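Local coordinates for protein geranyltranstransferase (PDB 3NPK) that probably joins geranyl diphosphate to isopentenyl diphosphate to make farnesyl diphosphate in isoprenoid biosynthesis, releasing diphosphate, at residues 124-127 with 128-132; 211-214 with 215-219. All coordinates share one frame; numbering follows the deposited sequence. Where two conformers were deposited one is given.

Contact 1: 124-127 with 128-132; sequences AHLK and DEIKI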
ATOM      1  N   ALA A 124      -2.059  15.807  -0.837  1.00 11.57           N
ATOM      2  CA  ALA A 124      -1.090  16.895  -0.847  1.00 10.25           C
ATOM      3  C   ALA A 124      -1.647  18.114  -1.586  1.00 10.83           C
ATOM      4  O   ALA A 124      -2.470  17.989  -2.514  1.00 11.84           O
ATOM      5  CB  ALA A 124       0.210  16.453  -1.488  1.00 10.15           C
ATOM      6  N   HIS A 125      -1.193  19.293  -1.188  1.00 10.24           N
ATOM      7  CA  HIS A 125      -1.632  20.520  -1.833  0.51 11.06           C
ATOM      8  C   HIS A 125      -0.773  20.814  -3.067  1.00 11.25           C
ATOM      9  O   HIS A 125       0.044  21.752  -3.064  1.00 13.33           O
ATOM     10  CB  HIS A 125      -1.613  21.696  -0.858  0.51 13.36           C
ATOM     11  CG  HIS A 125      -2.336  22.901  -1.371  0.51 15.60           C
ATOM     12  ND1 HIS A 125      -3.495  23.383  -0.797  0.51 16.64           N
ATOM     13  CD2 HIS A 125      -2.081  23.703  -2.430  0.51 16.80           C
ATOM     14  CE1 HIS A 125      -3.907  24.443  -1.469  0.51 17.17           C
ATOM     15  NE2 HIS A 125      -3.069  24.656  -2.468  0.51 17.40           N
ATOM     16  N   LEU A 126      -0.944  19.973  -4.087  1.00 11.18           N
ATOM     17  CA  LEU A 126      -0.238  20.054  -5.362  1.00 10.16           C
ATOM     18  C   LEU A 126      -1.246  19.718  -6.450  1.00 10.31           C
ATOM     19  O   LEU A 126      -2.252  19.057  -6.188  1.00 11.43           O
ATOM     20  CB  LEU A 126       0.899  19.019  -5.403  1.00 10.34           C
ATOM     21  CG  LEU A 126       2.015  19.208  -4.382  1.00 10.68           C
ATOM     22  CD1 LEU A 126       2.877  17.915  -4.297  1.00 13.15           C
ATOM     23  CD2 LEU A 126       2.887  20.416  -4.764  1.00 12.63           C
ATOM     24  N   LYS A 127      -0.981  20.156  -7.679  1.00 10.50           N
ATOM     25  CA  LYS A 127      -1.869  19.840  -8.788  1.00 11.22           C
ATOM     26  C   LYS A 127      -2.072  18.346  -8.933  1.00 11.15           C
ATOM     27  O   LYS A 127      -1.134  17.562  -8.710  1.00 11.18           O
ATOM     28  CB  LYS A 127      -1.306  20.392 -10.098  1.00 15.63           C
ATOM     29  CG  LYS A 127      -1.276  21.902 -10.169  1.00 20.51           C
ATOM     30  CD  LYS A 127      -0.832  22.342 -11.537  1.00 24.14           C
ATOM     31  CE  LYS A 127       0.643  22.075 -11.736  1.00 27.26           C
ATOM     32  NZ  LYS A 127       1.164  22.872 -12.889  1.00 29.02           N
ATOM     33  N   ASP A 128      -3.285  17.957  -9.324  1.00 10.27           N
ATOM     34  CA  ASP A 128      -3.612  16.538  -9.523  1.00 11.17           C
ATOM     35  C   ASP A 128      -2.659  15.863 -10.512  1.00 11.17           C
ATOM     36  O   ASP A 128      -2.285  14.712 -10.310  1.00 11.32           O
ATOM     37  CB  ASP A 128      -5.061  16.336  -9.983  1.00 13.11           C
ATOM     38  CG  ASP A 128      -6.069  16.568  -8.863  1.00 15.03           C
ATOM     39  OD1 ASP A 128      -5.643  16.574  -7.684  1.00 16.51           O
ATOM     40  OD2 ASP A 128      -7.285  16.729  -9.151  1.00 16.73           O
ATOM     41  N   GLU A 129      -2.260  16.572 -11.568  1.00 12.55           N
ATOM     42  CA  GLU A 129      -1.337  15.999 -12.541  1.00 13.17           C
ATOM     43  C   GLU A 129      -0.006  15.614 -11.881  1.00 12.18           C
ATOM     44  O   GLU A 129       0.575  14.561 -12.179  1.00 12.61           O
ATOM     45  CB  GLU A 129      -1.100  16.988 -13.700  1.00 17.80           C
ATOM     46  CG  GLU A 129      -0.150  16.483 -14.783  1.00 25.03           C
ATOM     47  CD  GLU A 129       0.112  17.492 -15.912  1.00 31.15           C
ATOM     48  OE1 GLU A 129       0.576  17.057 -16.992  1.00 33.33           O
ATOM     49  OE2 GLU A 129      -0.131  18.708 -15.729  1.00 32.94           O
ATOM     50  N   ILE A 130       0.484  16.476 -10.997  1.00 10.74           N
ATOM     51  CA  ILE A 130       1.719  16.203 -10.267  1.00 10.22           C
ATOM     52  C   ILE A 130       1.519  15.034  -9.307  1.00  9.87           C
ATOM     53  O   ILE A 130       2.355  14.137  -9.219  1.00 10.16           O
ATOM     54  CB  ILE A 130       2.174  17.440  -9.470  1.00 10.78           C
ATOM     55  CG1 ILE A 130       2.593  18.579 -10.412  1.00 12.47           C
ATOM     56  CG2 ILE A 130       3.303  17.086  -8.490  1.00 11.73           C
ATOM     57  CD1 ILE A 130       2.914  19.851  -9.670  1.00 13.50           C
ATOM     58  N   LYS A 131       0.397  15.026  -8.596  1.00  9.04           N
ATOM     59  CA  LYS A 131       0.161  13.967  -7.620  1.00  9.58           C
ATOM     60  C   LYS A 131       0.079  12.587  -8.279  1.00  8.78           C
ATOM     61  O   LYS A 131       0.581  11.607  -7.718  1.00  8.92           O
ATOM     62  CB  LYS A 131      -1.070  14.273  -6.756  1.00  9.48           C
ATOM     63  CG  LYS A 131      -0.847  15.521  -5.892  1.00  9.73           C
ATOM     64  CD  LYS A 131      -1.930  15.681  -4.814  1.00  9.97           C
ATOM     65  CE  LYS A 131      -3.289  16.052  -5.388  1.00 11.20           C
ATOM     66  NZ  LYS A 131      -4.255  16.427  -4.301  1.00 11.85           N
ATOM     67  N   ILE A 132      -0.525  12.510  -9.467  1.00  8.45           N
ATOM     68  CA  ILE A 132      -0.578  11.235 -10.189  1.00  8.68           C
ATOM     69  C   ILE A 132       0.833  10.775 -10.565  1.00  9.67           C
ATOM     70  O   ILE A 132       1.172   9.603 -10.391  1.00  9.94           O
ATOM     71  CB  ILE A 132      -1.507  11.305 -11.431  1.00  9.89           C
ATOM     72  CG1 ILE A 132      -2.963  11.372 -10.967  1.00 10.57           C
ATOM     73  CG2 ILE A 132      -1.281  10.113 -12.360  1.00 11.05           C
ATOM     74  CD1 ILE A 132      -3.445  10.131 -10.244  1.00 11.63           C
TER
HETATM   75  O   HOH W   1      -4.900  19.283  -6.120  1.00 30.51           O
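The side chain of Lys-131 reaches back from the first turn of helix 128-142 along Leu-126 to Ala-124. Polar contacts gather at its tip. Lys-131 NZ donates to Ala-124 O at 3.0 Å and approaches in the carbonyl plane, with a C=O...N angle of 154°. A second bond goes to the carbonyl of Ser-122, the last residue of helix 103-122. Asp-128 adds only a long salt bridge, with OD1 3.7 Å from Lys-131 NZ. One water completes the network. It donates to Leu-126 O at 2.7 Å and to Asp-128 OD1, and accepts a weak bond from Lys-131 NZ. A bend in the lysine chain (chi3 -70°) carries the ammonium group to this spot.

In the backbone, Lys-131 N donates to Lys-127 O at 3.0 Å. Lys-127 is the N-cap, and this bond closes the first helical turn.

The apolar contacts use the lysine stems. Lys-131 CG lies 3.9 Å from Leu-126 CB. Lys-131 CD is 4.0 Å from Ala-124 CB. The side chains of Lys-127 and Ile-130 cross at a slant, with Lys-127 CE 3.8 Å from Ile-130 CD1, while Lys-127 NZ pairs with Glu-191. Leu-126 CD1 is 4.3 Å from Ile-130 CG2, and Leu-126 also rests on helix 59-80.

Asp-128, Glu-129, Lys-131 and Ile-132 also pack against the second subunit, where Ile-132 meets its counterpart. The whole is a short loop joining two helices, with an inverse gamma turn centred on His-125. The buried lysine of the new helix binds the carbonyl of the last residue of the preceding helix and one in the loop after it.

Contact 2: 211-214 with 215-219; sequences FQIN and DDIID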
ATOM      1  N   PHE A 211      26.026   2.716  -0.978  1.00 18.99           N
ATOM      2  CA  PHE A 211      25.777   2.521   0.445  1.00 20.42           C
ATOM      3  C   PHE A 211      25.876   1.044   0.822  1.00 21.39           C
ATOM      4  O   PHE A 211      26.418   0.702   1.870  1.00 23.10           O
ATOM      5  CB  PHE A 211      24.402   3.054   0.848  1.00 21.82           C
ATOM      6  CG  PHE A 211      24.250   4.540   0.702  1.00 22.68           C
ATOM      7  CD1 PHE A 211      25.357   5.374   0.650  1.00 22.68           C
ATOM      8  CD2 PHE A 211      22.989   5.109   0.645  1.00 24.28           C
ATOM      9  CE1 PHE A 211      25.204   6.745   0.527  1.00 22.95           C
ATOM     10  CE2 PHE A 211      22.829   6.477   0.519  1.00 24.37           C
ATOM     11  CZ  PHE A 211      23.942   7.297   0.465  1.00 23.38           C
ATOM     12  N   GLN A 212      25.352   0.169  -0.029  1.00 20.87           N
ATOM     13  CA  GLN A 212      25.370  -1.260   0.270  0.53 20.80           C
ATOM     14  C   GLN A 212      26.769  -1.863   0.173  1.00 21.36           C
ATOM     15  O   GLN A 212      27.148  -2.712   0.992  1.00 23.09           O
ATOM     16  CB  GLN A 212      24.387  -2.005  -0.635  0.53 20.71           C
ATOM     17  CG  GLN A 212      22.939  -1.682  -0.326  0.53 21.12           C
ATOM     18  CD  GLN A 212      22.604  -1.925   1.129  0.53 22.36           C
ATOM     19  OE1 GLN A 212      22.947  -2.966   1.686  0.53 22.68           O
ATOM     20  NE2 GLN A 212      21.932  -0.963   1.755  0.53 23.21           N
ATOM     21  N   ILE A 213      27.541  -1.438  -0.822  1.00 21.12           N
ATOM     22  CA  ILE A 213      28.923  -1.901  -0.929  1.00 22.18           C
ATOM     23  C   ILE A 213      29.688  -1.450   0.296  1.00 23.73           C
ATOM     24  O   ILE A 213      30.436  -2.228   0.888  1.00 23.68           O
ATOM     25  CB  ILE A 213      29.632  -1.354  -2.181  1.00 21.00           C
ATOM     26  CG1 ILE A 213      28.908  -1.809  -3.446  1.00 20.24           C
ATOM     27  CG2 ILE A 213      31.099  -1.810  -2.198  1.00 20.78           C
ATOM     28  CD1 ILE A 213      29.437  -1.152  -4.711  1.00 21.24           C
ATOM     29  N   ASN A 214      29.484  -0.196   0.688  1.00 24.92           N
ATOM     30  CA  ASN A 214      30.117   0.359   1.885  1.00 26.40           C
ATOM     31  C   ASN A 214      29.802  -0.469   3.128  1.00 28.16           C
ATOM     32  O   ASN A 214      30.681  -0.713   3.953  1.00 28.53           O
ATOM     33  CB  ASN A 214      29.687   1.818   2.099  1.00 28.01           C
ATOM     34  CG  ASN A 214      30.315   2.437   3.338  1.00 30.10           C
ATOM     35  OD1 ASN A 214      31.536   2.579   3.424  1.00 30.72           O
ATOM     36  ND2 ASN A 214      29.480   2.812   4.305  1.00 30.99           N
ATOM     37  N   ASP A 215      28.545  -0.887   3.265  1.00 28.46           N
ATOM     38  CA  ASP A 215      28.157  -1.739   4.389  1.00 30.62           C
ATOM     39  C   ASP A 215      28.896  -3.074   4.390  1.00 30.75           C
ATOM     40  O   ASP A 215      29.364  -3.531   5.438  1.00 31.44           O
ATOM     41  CB  ASP A 215      26.648  -1.972   4.404  1.00 33.11           C
ATOM     42  CG  ASP A 215      25.877  -0.735   4.807  1.00 35.36           C
ATOM     43  OD1 ASP A 215      26.505   0.239   5.275  1.00 36.59           O
ATOM     44  OD2 ASP A 215      24.638  -0.730   4.654  1.00 35.74           O
ATOM     45  N   ASP A 216      29.008  -3.704   3.224  1.00 29.83           N
ATOM     46  CA  ASP A 216      29.718  -4.979   3.133  1.00 30.09           C
ATOM     47  C   ASP A 216      31.192  -4.808   3.495  1.00 29.94           C
ATOM     48  O   ASP A 216      31.806  -5.698   4.085  1.00 30.16           O
ATOM     49  CB  ASP A 216      29.586  -5.590   1.738  1.00 30.50           C
ATOM     50  CG  ASP A 216      28.205  -6.169   1.475  1.00 32.46           C
ATOM     51  OD1 ASP A 216      27.344  -6.120   2.386  1.00 33.52           O
ATOM     52  OD2 ASP A 216      27.985  -6.680   0.354  1.00 33.28           O
ATOM     53  N   ILE A 217      31.763  -3.660   3.148  1.00 29.20           N
ATOM     54  CA  ILE A 217      33.162  -3.403   3.469  1.00 29.96           C
ATOM     55  C   ILE A 217      33.305  -3.212   4.971  1.00 31.92           C
ATOM     56  O   ILE A 217      34.205  -3.777   5.602  1.00 32.46           O
ATOM     57  CB  ILE A 217      33.698  -2.165   2.728  1.00 27.99           C
ATOM     58  CG1 ILE A 217      33.852  -2.468   1.242  1.00 28.19           C
ATOM     59  CG2 ILE A 217      35.052  -1.728   3.305  1.00 28.02           C
ATOM     60  CD1 ILE A 217      33.887  -1.227   0.370  1.00 28.40           C
ATOM     61  N   ILE A 218      32.394  -2.436   5.545  1.00 33.44           N
ATOM     62  CA  ILE A 218      32.411  -2.162   6.978  1.00 36.52           C
ATOM     63  C   ILE A 218      32.252  -3.424   7.824  1.00 38.47           C
ATOM     64  O   ILE A 218      32.854  -3.549   8.894  1.00 39.21           O
ATOM     65  CB  ILE A 218      31.327  -1.137   7.354  1.00 37.54           C
ATOM     66  CG1 ILE A 218      31.737   0.253   6.867  1.00 38.23           C
ATOM     67  CG2 ILE A 218      31.100  -1.119   8.859  1.00 37.22           C
ATOM     68  CD1 ILE A 218      30.719   1.328   7.171  1.00 39.20           C
ATOM     69  N   ASP A 219      31.451  -4.367   7.340  1.00 40.30           N
ATOM     70  CA  ASP A 219      31.221  -5.605   8.080  1.00 41.87           C
ATOM     71  C   ASP A 219      32.498  -6.415   8.282  1.00 42.71           C
ATOM     72  O   ASP A 219      32.704  -7.004   9.341  1.00 42.47           O
ATOM     73  CB  ASP A 219      30.151  -6.455   7.397  1.00 42.79           C
ATOM     74  CG  ASP A 219      28.750  -5.917   7.627  1.00 43.97           C
ATOM     75  OD1 ASP A 219      28.591  -4.999   8.462  1.00 44.36           O
ATOM     76  OD2 ASP A 219      27.807  -6.412   6.970  1.00 44.57           O
TER
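Two torsions bring Asn-214 and Ile-218 together. In Asn-214, CG anti to the backbone N (chi1 180°) turns the amide toward Ile-218. Ile-218 places CG1 beside its backbone N and then runs straight (chi2 179°), which sends CD1 back to that amide. CD1 of Ile-218 stops 3.5 Å from Asn-214 ND2 and lies farther from OD1. The contact is van der Waals. Asn-214 OD1 has a weak bond from Lys-253.

Ile-213 and Ile-217 meet one turn apart on another face. Ile-213 CG2 touches Ile-217 CD1 at 3.8 Å, and both residues pack on helix 246-265.

Four backbone bonds hold this part of helix 194-220. N of Asp-215, Asp-216, Ile-217 and Ile-218 donates to O of Phe-211, Gln-212, Ile-213 and Asn-214 in turn, at 2.9 to 3.1 Å.

In one of its two conformers, the bent chain of Gln-212 brings NE2 to 4.0 Å from Asp-215 OD2, too long for a hydrogen bond. The amide and carboxylate planes are 90° apart. Asp-215 CG sits 3.3 Å from Phe-211 O. Carboxylate and carbonyl both offer only acceptors, and this is a contact without a hydrogen bond. Asp-216 OD2 accepts from Phe-240 N. Phe-211 stacks on Tyr-282, which lines the pyrophosphate pocket.

The sequence Asp-Asp-Ile-Ile-Asp from Asp-215 to Asp-219 matches the second aspartate-rich motif of polyprenyl synthases. Asp-215 and Asp-219 stand one helical turn apart. In relatives this motif, together with the first aspartate-rich motif, helps bind the magnesium ions that hold the allylic diphosphate; a similar role is probable here.

In the fold
Contacts 1 and 2 lie on opposite sides of the chain's centre. Their centres are 37 Å apart and their nearest atoms about 23 Å, so they do not touch. Contact 2 is the one near the ligand: the side chain of Asp-215 is about 7 Å from the bound pyrophosphate. The pocket is lined by Gly-39, Lys-40, Arg-43, His-73, Arg-92 and Tyr-282. Contact 1 has its centre about 21 Å from the centre of the chain and borders the second subunit. Its Ala-124 and Leu-126 rest on helix 59-80, which farther along carries His-73 of the pocket.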